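DevB protein (Vibrio cholerae O1 biovar eltor str. N16961, PDB 1Y89) probably acts as a 6-phosphogluconolactonase, hydrolysing 6-phosphogluconolactone in the pentose phosphate pathway. Local coordinates at residues D20-A23 / Y24-G28; S50-Y53 / A54-Q58; A197-V200 / E201-H204. All blocks are in the same frame, centred on the assembly; numbering follows the deposited sequence.

Contact 1 of 3, residues D20-A23 / Y24-G28; sequences DMLA and YSQQG. With PE5 (3,6,9,12,15,18,21,24-octaoxahexacosan-1-ol), chain F.
The ring of Tyr24 sits beside the backbone of Asp20, one turn earlier, with a polyether fragment over one face. Ether oxygen O2 of the PE5 molecule lies 3.7 Å above the ring plane, offset toward the rim. The carbonyl oxygen of Asp20 approaches the ring obliquely, 3.2 Å from Tyr24 CD2. The first torsion of Tyr24 (chi1 -84°) sets CG anti to the carbonyl carbon and beside the backbone N, which brings the ring next to the Asp20 carbonyl. Tyr24 N donates to Asp20 O at 2.8 Å, nearly straight (174° at the hydrogen). PE5 C2 also rests against Ala23 CB at 3.5 Å, and its C4 lies by the Asp20 carboxylate.

Ser25 uses its hydroxyl near the helix end. Ser25 OG donates to Leu22 O at 2.7 Å, while Ser25 N bonds to Met21 O. Gln26 runs extended beyond CG and passes Leu22 at an angle; its NE2 lies 3.6 Å from Leu22 CD1. Gln26 N bonds to Ala23 O in a tighter turn, from above the carbonyl plane.

This is the C-terminal end of helix 10-25. Arg186 reaches both the Asp20 carboxylate, as a salt bridge, and Tyr24 OH. Met21, present as selenomethionine, touches Ile33, Leu62, Phe64 and Trp134 of the main sheet. Ile57 touches Leu22 and Ser25, and Tyr24 packs on Val31 and Trp134.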
ATOM      1  N   ASP A  20       7.192   7.823   5.910  1.00 21.52           N
ATOM      2  CA  ASP A  20       6.743   6.890   6.956  1.00 22.76           C
ATOM      3  C   ASP A  20       7.626   7.041   8.200  1.00 22.53           C
ATOM      4  O   ASP A  20       7.117   7.056   9.314  1.00 23.30           O
ATOM      5  CB  ASP A  20       6.809   5.440   6.444  1.00 23.36           C
ATOM      6  CG  ASP A  20       5.610   5.058   5.604  1.00 26.44           C
ATOM      7  OD1 ASP A  20       4.717   5.902   5.399  1.00 29.74           O
ATOM      8  OD2 ASP A  20       5.555   3.911   5.131  1.00 29.70           O
HETATM    9  N   MSE A  21       8.940   7.162   7.996  1.00 21.92           N
HETATM   10  CA  MSE A  21       9.886   7.348   9.107  1.00 24.02           C
HETATM   11  C   MSE A  21       9.496   8.587   9.938  1.00 22.64           C
HETATM   12  O   MSE A  21       9.475   8.552  11.168  1.00 20.97           O
HETATM   13  CB  MSE A  21      11.309   7.484   8.547  1.00 24.37           C
HETATM   14  CG  MSE A  21      12.410   7.248   9.527  1.00 31.63           C
HETATM   15 SE   MSE A  21      12.545   5.292   9.836  1.00 41.20          SE
HETATM   16  CE  MSE A  21      13.511   4.749   8.377  1.00 26.89           C
ATOM     17  N   LEU A  22       9.227   9.687   9.248  1.00 22.00           N
ATOM     18  CA  LEU A  22       8.708  10.897   9.896  1.00 22.14           C
ATOM     19  C   LEU A  22       7.433  10.611  10.719  1.00 21.50           C
ATOM     20  O   LEU A  22       7.349  10.965  11.917  1.00 20.46           O
ATOM     21  CB  LEU A  22       8.421  11.979   8.832  1.00 21.66           C
ATOM     22  CG  LEU A  22       7.887  13.339   9.321  1.00 21.81           C
ATOM     23  CD1 LEU A  22       8.785  13.916  10.400  1.00 21.66           C
ATOM     24  CD2 LEU A  22       7.752  14.343   8.169  1.00 23.92           C
ATOM     25  N   ALA A  23       6.435   9.993  10.086  1.00 20.62           N
ATOM     26  CA  ALA A  23       5.159   9.736  10.773  1.00 20.55           C
ATOM     27  C   ALA A  23       5.346   8.818  11.989  1.00 20.44           C
ATOM     28  O   ALA A  23       4.784   9.063  13.064  1.00 20.01           O
ATOM     29  CB  ALA A  23       4.131   9.099   9.786  1.00 20.60           C
ATOM     30  N   TYR A  24       6.147   7.769  11.824  1.00 19.02           N
ATOM     31  CA  TYR A  24       6.474   6.905  12.962  1.00 20.29           C
ATOM     32  C   TYR A  24       7.045   7.722  14.121  1.00 20.51           C
ATOM     33  O   TYR A  24       6.655   7.506  15.267  1.00 19.73           O
ATOM     34  CB  TYR A  24       7.506   5.842  12.568  1.00 19.69           C
ATOM     35  CG  TYR A  24       6.926   4.600  11.912  1.00 22.02           C
ATOM     36  CD1 TYR A  24       5.980   3.796  12.594  1.00 23.12           C
ATOM     37  CD2 TYR A  24       7.373   4.180  10.639  1.00 19.68           C
ATOM     38  CE1 TYR A  24       5.475   2.615  12.000  1.00 24.18           C
ATOM     39  CE2 TYR A  24       6.865   3.007  10.043  1.00 20.90           C
ATOM     40  CZ  TYR A  24       5.920   2.238  10.725  1.00 24.07           C
ATOM     41  OH  TYR A  24       5.431   1.077  10.148  1.00 21.85           O
ATOM     42  N   SER A  25       7.947   8.668  13.817  1.00 20.16           N
ATOM     43  CA  SER A  25       8.630   9.449  14.879  1.00 20.70           C
ATOM     44  C   SER A  25       7.706  10.393  15.657  1.00 20.85           C
ATOM     45  O   SER A  25       8.054  10.870  16.725  1.00 21.34           O
ATOM     46  CB  SER A  25       9.789  10.267  14.289  1.00 19.33           C
ATOM     47  OG  SER A  25       9.335  11.452  13.634  1.00 20.89           O
ATOM     48  N   GLN A  26       6.535  10.667  15.108  1.00 21.70           N
ATOM     49  CA  GLN A  26       5.616  11.665  15.667  1.00 22.91           C
ATOM     50  C   GLN A  26       4.574  11.042  16.624  1.00 23.32           C
ATOM     51  O   GLN A  26       3.647  11.705  17.052  1.00 22.83           O
ATOM     52  CB  GLN A  26       4.936  12.434  14.515  1.00 23.05           C
ATOM     53  CG  GLN A  26       5.886  13.336  13.732  1.00 23.60           C
ATOM     54  CD  GLN A  26       5.272  13.858  12.442  1.00 25.01           C
ATOM     55  OE1 GLN A  26       4.424  13.193  11.818  1.00 28.09           O
ATOM     56  NE2 GLN A  26       5.721  15.035  12.014  1.00 25.70           N
ATOM     57  N   GLN A  27       4.756   9.781  16.998  1.00 24.54           N
ATOM     58  CA  GLN A  27       3.808   9.110  17.926  1.00 26.78           C
ATOM     59  C   GLN A  27       4.193   9.188  19.405  1.00 26.00           C
ATOM     60  O   GLN A  27       3.542   8.576  20.262  1.00 26.44           O
ATOM     61  CB  GLN A  27       3.640   7.651  17.540  1.00 26.75           C
ATOM     62  CG  GLN A  27       3.305   7.380  16.087  1.00 28.48           C
ATOM     63  CD  GLN A  27       3.237   5.841  15.843  1.00 32.50           C
ATOM     64  OE1 GLN A  27       4.254   5.184  15.529  1.00 37.62           O
ATOM     65  NE2 GLN A  27       2.054   5.253  16.085  1.00 39.12           N
ATOM     66  N   GLY A  28       5.241   9.947  19.729  1.00 25.04           N
ATOM     67  CA  GLY A  28       5.579  10.204  21.152  1.00 24.47           C
ATOM     68  C   GLY A  28       5.930   8.945  21.940  1.00 23.88           C
ATOM     69  O   GLY A  28       5.797   8.894  23.154  1.00 23.84           O
TER
HETATM   70  O1  PE5 F 242       0.799   7.109  12.256  1.00 48.78           O
HETATM   71  C1  PE5 F 242       1.636   5.945  12.186  1.00 48.42           C
HETATM   72  C2  PE5 F 242       2.848   6.216  11.304  1.00 46.15           C
HETATM   73  O2  PE5 F 242       3.141   5.080  10.491  1.00 47.09           O
HETATM   74  C3  PE5 F 242       3.437   5.375   9.135  1.00 43.55           C
HETATM   75  C4  PE5 F 242       3.472   4.059   8.397  1.00 44.27           C
HETATM   76  O3  PE5 F 242       2.207   3.790   7.807  1.00 46.18           O

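Contact 2 of 3, residues S50-Y53 / A54-Q58; sequences SQPY and ANDIQ
Gln51 folds at its second torsion (chi2 -47°), which turns its amide toward Asn55. Asn55 has CG beside its own backbone N (chi1 -75°), which puts the amide on the Gln51 side. Gln51 NE2 donates to Asn55 OD1 at 2.8 Å. The donor lies in the plane of the Asn55 carbonyl, and the two amides are nearly coplanar, 26° apart. The bond is bent at the hydrogen, however, and Gln51 OE1 lies 3.0 Å from Asn55 OD1, an unfavourable pair of acceptors.

The stretch is a turn leading into the short helix 53-56, with a cis peptide bond before Pro52. Ala54 N closes the turn on Ser50 O at 3.0 Å. Pro52 O then takes a good bond from Asp56 N at 2.9 Å and a weak one from Asn55 N. Asp56 OD2 comes to 3.4 Å from Pro52 CB, the side chains crossing obliquely.

On the buried side Tyr53 O accepts a bond from the N of Ile57, the first residue after the helix to leave helical geometry. Ile57 CD1 packs on Tyr53 CB at 3.8 Å. Tyr53 OH is bonded to Asp19, and the Tyr53 side chain touches Lys15 and Ala18 of helix 10-25.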
ATOM      1  N   SER A  50      18.804  14.909   4.756  1.00 19.54           N
ATOM      2  CA  SER A  50      18.542  16.178   4.063  1.00 19.51           C
ATOM      3  C   SER A  50      17.399  16.892   4.773  1.00 19.76           C
ATOM      4  O   SER A  50      16.627  16.272   5.518  1.00 19.40           O
ATOM      5  CB  SER A  50      18.077  15.915   2.620  1.00 19.60           C
ATOM      6  OG  SER A  50      16.762  15.364   2.644  1.00 20.74           O
ATOM      7  N   GLN A  51      17.265  18.179   4.514  1.00 19.92           N
ATOM      8  CA  GLN A  51      16.046  18.902   4.899  1.00 21.74           C
ATOM      9  C   GLN A  51      14.869  18.410   4.056  1.00 21.96           C
ATOM     10  O   GLN A  51      15.034  18.198   2.841  1.00 21.11           O
ATOM     11  CB  GLN A  51      16.237  20.420   4.733  1.00 21.73           C
ATOM     12  CG  GLN A  51      17.332  20.989   5.661  1.00 26.44           C
ATOM     13  CD  GLN A  51      17.231  20.505   7.138  1.00 32.95           C
ATOM     14  OE1 GLN A  51      16.133  20.356   7.699  1.00 38.14           O
ATOM     15  NE2 GLN A  51      18.379  20.237   7.749  1.00 32.41           N
ATOM     16  N   PRO A  52      13.670  18.286   4.670  1.00 21.98           N
ATOM     17  CA  PRO A  52      13.347  18.697   6.051  1.00 21.59           C
ATOM     18  C   PRO A  52      13.496  17.557   7.089  1.00 20.79           C
ATOM     19  O   PRO A  52      13.375  17.814   8.291  1.00 19.76           O
ATOM     20  CB  PRO A  52      11.869  19.092   5.945  1.00 22.41           C
ATOM     21  CG  PRO A  52      11.311  18.097   4.942  1.00 22.98           C
ATOM     22  CD  PRO A  52      12.482  17.721   3.992  1.00 22.97           C
ATOM     23  N   TYR A  53      13.791  16.347   6.624  1.00 20.23           N
ATOM     24  CA  TYR A  53      13.837  15.146   7.490  1.00 21.22           C
ATOM     25  C   TYR A  53      14.802  15.234   8.650  1.00 20.84           C
ATOM     26  O   TYR A  53      14.453  14.834   9.775  1.00 20.18           O
ATOM     27  CB  TYR A  53      14.099  13.875   6.662  1.00 21.86           C
ATOM     28  CG  TYR A  53      13.016  13.666   5.620  1.00 22.52           C
ATOM     29  CD1 TYR A  53      11.767  13.190   5.986  1.00 21.44           C
ATOM     30  CD2 TYR A  53      13.225  14.042   4.278  1.00 21.56           C
ATOM     31  CE1 TYR A  53      10.726  13.021   5.024  1.00 21.84           C
ATOM     32  CE2 TYR A  53      12.194  13.890   3.307  1.00 24.12           C
ATOM     33  CZ  TYR A  53      10.961  13.367   3.695  1.00 25.34           C
ATOM     34  OH  TYR A  53       9.954  13.181   2.786  1.00 24.58           O
ATOM     35  N   ALA A  54      16.003  15.754   8.382  1.00 20.95           N
ATOM     36  CA  ALA A  54      17.059  15.824   9.402  1.00 21.91           C
ATOM     37  C   ALA A  54      16.521  16.533  10.662  1.00 22.54           C
ATOM     38  O   ALA A  54      16.786  16.127  11.792  1.00 22.19           O
ATOM     39  CB  ALA A  54      18.312  16.582   8.850  1.00 21.12           C
ATOM     40  N   ASN A  55      15.762  17.587  10.448  1.00 23.02           N
ATOM     41  CA  ASN A  55      15.251  18.360  11.576  1.00 25.42           C
ATOM     42  C   ASN A  55      13.845  17.997  12.055  1.00 24.93           C
ATOM     43  O   ASN A  55      13.565  18.130  13.242  1.00 25.30           O
ATOM     44  CB  ASN A  55      15.373  19.866  11.282  1.00 26.45           C
ATOM     45  CG  ASN A  55      16.827  20.355  11.402  1.00 32.21           C
ATOM     46  OD1 ASN A  55      17.504  20.587  10.400  1.00 36.33           O
ATOM     47  ND2 ASN A  55      17.323  20.460  12.643  1.00 38.00           N
ATOM     48  N   ASP A  56      12.969  17.565  11.140  1.00 23.35           N
ATOM     49  CA  ASP A  56      11.574  17.308  11.492  1.00 22.89           C
ATOM     50  C   ASP A  56      11.367  15.922  12.109  1.00 22.46           C
ATOM     51  O   ASP A  56      10.431  15.720  12.890  1.00 21.60           O
ATOM     52  CB  ASP A  56      10.672  17.441  10.270  1.00 22.28           C
ATOM     53  CG  ASP A  56      10.552  18.892   9.776  1.00 25.58           C
ATOM     54  OD1 ASP A  56      11.123  19.799  10.403  1.00 24.84           O
ATOM     55  OD2 ASP A  56       9.893  19.092   8.753  1.00 27.51           O
ATOM     56  N   ILE A  57      12.196  14.957  11.726  1.00 21.08           N
ATOM     57  CA  ILE A  57      12.031  13.614  12.282  1.00 20.83           C
ATOM     58  C   ILE A  57      12.393  13.664  13.775  1.00 20.95           C
ATOM     59  O   ILE A  57      13.432  14.212  14.156  1.00 20.69           O
ATOM     60  CB  ILE A  57      12.865  12.552  11.530  1.00 20.79           C
ATOM     61  CG1 ILE A  57      12.297  12.406  10.108  1.00 20.36           C
ATOM     62  CG2 ILE A  57      12.868  11.202  12.328  1.00 19.28           C
ATOM     63  CD1 ILE A  57      12.980  11.309   9.257  1.00 20.33           C
ATOM     64  N   GLN A  58      11.525  13.121  14.618  1.00 20.80           N
ATOM     65  CA  GLN A  58      11.814  13.130  16.054  1.00 21.92           C
ATOM     66  C   GLN A  58      12.662  11.930  16.380  1.00 21.17           C
ATOM     67  O   GLN A  58      12.148  10.897  16.830  1.00 21.50           O
ATOM     68  CB  GLN A  58      10.499  13.180  16.848  1.00 22.69           C
ATOM     69  CG  GLN A  58       9.640  14.414  16.446  1.00 27.27           C
ATOM     70  CD  GLN A  58      10.328  15.763  16.721  1.00 35.45           C
ATOM     71  OE1 GLN A  58      10.671  16.086  17.878  1.00 38.77           O
ATOM     72  NE2 GLN A  58      10.526  16.572  15.651  1.00 36.97           N
TER

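Contact 3 of 3, residues A197-V200 / E201-H204; sequences AEIV and EQIH
Helix 197-205 packs beside strand 224-230 of the main sheet and reaches the second subunit through His204. Its residues Ala197 to His204 make two turns of regular alpha-helix. Each turn is joined by i to i+4 backbone bonds. Ile203 N donates to Ile199 O almost straight (177° at the hydrogen), and His204 N to Val200 O at 2.8 Å. Glu201 N and Gln202 N bind Ala197 O and Glu198 O in the same way.

Two isoleucines meet on one face. Ile199 sends CG1 anti to its backbone N (chi1 -162°), and this branch lies 4.1 Å from Ile203 CD1. Their side chains pass at a slant. Ile203 CG1 also rests on the carbonyl oxygen of Ile199, at 3.3 Å. Tyr213 covers both residues, and Trp227 touches Ile203. Val200 faces Leu229 and Ile237.

Gln202 runs extended beyond CG and crosses Ile199 at about a right angle. Its OE1 lies 3.9 Å from Ile199 CG1 and accepts a hydrogen bond from Tyr213 OH. The Gln202 CG lies 3.4 Å from Glu198 O.

On the solvent side a water bridges the turn. It donates to Glu198 O at 3.1 Å and to Glu201 OE1 at 2.6 Å. Glu201 is bent at its second torsion (chi2 -89°), which brings its carboxylate round to this water.

His204 carries its ring away from the preceding turn. NE2 is bonded to NE2 of His204 of the second subunit, and ND1 to a nonaethylene glycol molecule, probably from the crystallisation liquor. A bond between two imidazole nitrogens needs one to carry a proton and the other to accept it, so the paired histidines probably differ in protonation at NE2.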
ATOM      1  N   ALA A 197      14.967  -7.565 -11.803  1.00 23.99           N
ATOM      2  CA  ALA A 197      13.740  -7.903 -12.549  1.00 23.96           C
ATOM      3  C   ALA A 197      13.451  -9.398 -12.689  1.00 24.09           C
ATOM      4  O   ALA A 197      12.288  -9.833 -12.661  1.00 22.94           O
ATOM      5  CB  ALA A 197      13.702  -7.183 -13.932  1.00 22.84           C
ATOM      6  N   GLU A 198      14.516 -10.178 -12.865  1.00 25.03           N
ATOM      7  CA  GLU A 198      14.417 -11.600 -13.120  1.00 26.97           C
ATOM      8  C   GLU A 198      13.909 -12.330 -11.869  1.00 25.47           C
ATOM      9  O   GLU A 198      12.975 -13.162 -11.912  1.00 25.70           O
ATOM     10  CB  GLU A 198      15.802 -12.123 -13.585  1.00 26.95           C
ATOM     11  CG  GLU A 198      15.850 -13.600 -13.922  1.00 31.44           C
ATOM     12  CD  GLU A 198      17.107 -13.982 -14.740  1.00 33.24           C
ATOM     13  OE1 GLU A 198      17.951 -13.099 -15.037  1.00 40.34           O
ATOM     14  OE2 GLU A 198      17.238 -15.170 -15.107  1.00 42.31           O
ATOM     15  N   ILE A 199      14.511 -12.009 -10.750  1.00 24.52           N
ATOM     16  CA  ILE A 199      14.119 -12.690  -9.523  1.00 24.62           C
ATOM     17  C   ILE A 199      12.796 -12.154  -8.986  1.00 24.19           C
ATOM     18  O   ILE A 199      12.052 -12.902  -8.411  1.00 25.13           O
ATOM     19  CB  ILE A 199      15.215 -12.679  -8.451  1.00 24.05           C
ATOM     20  CG1 ILE A 199      14.892 -13.770  -7.411  1.00 25.36           C
ATOM     21  CG2 ILE A 199      15.450 -11.266  -7.865  1.00 22.66           C
ATOM     22  CD1 ILE A 199      15.959 -14.014  -6.471  1.00 23.59           C
ATOM     23  N   VAL A 200      12.494 -10.878  -9.213  1.00 23.74           N
ATOM     24  CA  VAL A 200      11.114 -10.381  -8.988  1.00 23.40           C
ATOM     25  C   VAL A 200      10.101 -11.247  -9.756  1.00 23.79           C
ATOM     26  O   VAL A 200       9.113 -11.718  -9.170  1.00 23.33           O
ATOM     27  CB  VAL A 200      10.964  -8.861  -9.338  1.00 23.78           C
ATOM     28  CG1 VAL A 200       9.454  -8.437  -9.431  1.00 23.31           C
ATOM     29  CG2 VAL A 200      11.685  -8.035  -8.297  1.00 22.42           C
ATOM     30  N   GLU A 201      10.360 -11.497 -11.047  1.00 23.34           N
ATOM     31  CA  GLU A 201       9.417 -12.268 -11.851  1.00 24.74           C
ATOM     32  C   GLU A 201       9.256 -13.693 -11.295  1.00 24.38           C
ATOM     33  O   GLU A 201       8.143 -14.236 -11.266  1.00 23.33           O
ATOM     34  CB  GLU A 201       9.840 -12.303 -13.338  1.00 24.71           C
ATOM     35  CG  GLU A 201       8.770 -12.839 -14.266  1.00 29.83           C
ATOM     36  CD  GLU A 201       8.806 -14.351 -14.448  1.00 37.72           C
ATOM     37  OE1 GLU A 201       9.751 -15.033 -13.952  1.00 41.32           O
ATOM     38  OE2 GLU A 201       7.875 -14.864 -15.117  1.00 44.54           O
ATOM     39  N   GLN A 202      10.367 -14.289 -10.867  1.00 24.54           N
ATOM     40  CA  GLN A 202      10.346 -15.654 -10.317  1.00 25.99           C
ATOM     41  C   GLN A 202       9.539 -15.747  -9.034  1.00 24.36           C
ATOM     42  O   GLN A 202       8.665 -16.586  -8.926  1.00 25.31           O
ATOM     43  CB  GLN A 202      11.766 -16.196 -10.096  1.00 25.90           C
ATOM     44  CG  GLN A 202      12.482 -16.478 -11.401  1.00 28.82           C
ATOM     45  CD  GLN A 202      13.984 -16.758 -11.227  1.00 31.29           C
ATOM     46  OE1 GLN A 202      14.576 -16.443 -10.188  1.00 36.13           O
ATOM     47  NE2 GLN A 202      14.613 -17.332 -12.286  1.00 35.63           N
ATOM     48  N   ILE A 203       9.823 -14.873  -8.074  1.00 23.82           N
ATOM     49  CA  ILE A 203       9.063 -14.820  -6.822  1.00 23.57           C
ATOM     50  C   ILE A 203       7.583 -14.476  -7.085  1.00 23.76           C
ATOM     51  O   ILE A 203       6.670 -15.053  -6.472  1.00 24.40           O
ATOM     52  CB  ILE A 203       9.719 -13.804  -5.836  1.00 23.42           C
ATOM     53  CG1 ILE A 203      11.173 -14.229  -5.539  1.00 22.88           C
ATOM     54  CG2 ILE A 203       8.846 -13.590  -4.546  1.00 23.29           C
ATOM     55  CD1 ILE A 203      11.923 -13.236  -4.689  1.00 23.38           C
ATOM     56  N   HIS A 204       7.345 -13.537  -7.993  1.00 23.59           N
ATOM     57  CA  HIS A 204       5.971 -13.140  -8.323  1.00 24.58           C
ATOM     58  C   HIS A 204       5.079 -14.260  -8.854  1.00 24.03           C
ATOM     59  O   HIS A 204       3.876 -14.287  -8.577  1.00 23.96           O
ATOM     60  CB  HIS A 204       5.966 -11.974  -9.302  1.00 24.27           C
ATOM     61  CG  HIS A 204       4.677 -11.223  -9.304  1.00 24.57           C
ATOM     62  ND1 HIS A 204       4.300 -10.405  -8.257  1.00 26.58           N
ATOM     63  CD2 HIS A 204       3.676 -11.169 -10.208  1.00 26.02           C
ATOM     64  CE1 HIS A 204       3.110  -9.893  -8.516  1.00 26.42           C
ATOM     65  NE2 HIS A 204       2.715 -10.331  -9.695  1.00 26.54           N
TER
HETATM   66  O   HOH W   1      12.252 -14.736 -14.486  1.00 38.69           O

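From the N terminus, contact 1 ends helix 10-25 and turns the chain toward strand 31-35. Contact 2 follows helix 39-48 and makes the short helix 53-56 that leads to strand 62-70. Contact 3 comes much later, on helix 197-205 before the last strand of the main sheet. Each closes just a local turn. They run in series, and none encloses or crosses another. Contacts 1 and 2 touch, with centres about 11 Å apart: Gln58 N meets Ser25 OG in a probable hydrogen bond, and Leu22 packs on Asp56 and Ile57. Contact 3 lies apart, its centre about 32 Å from that of contact 1, and reaches the second subunit.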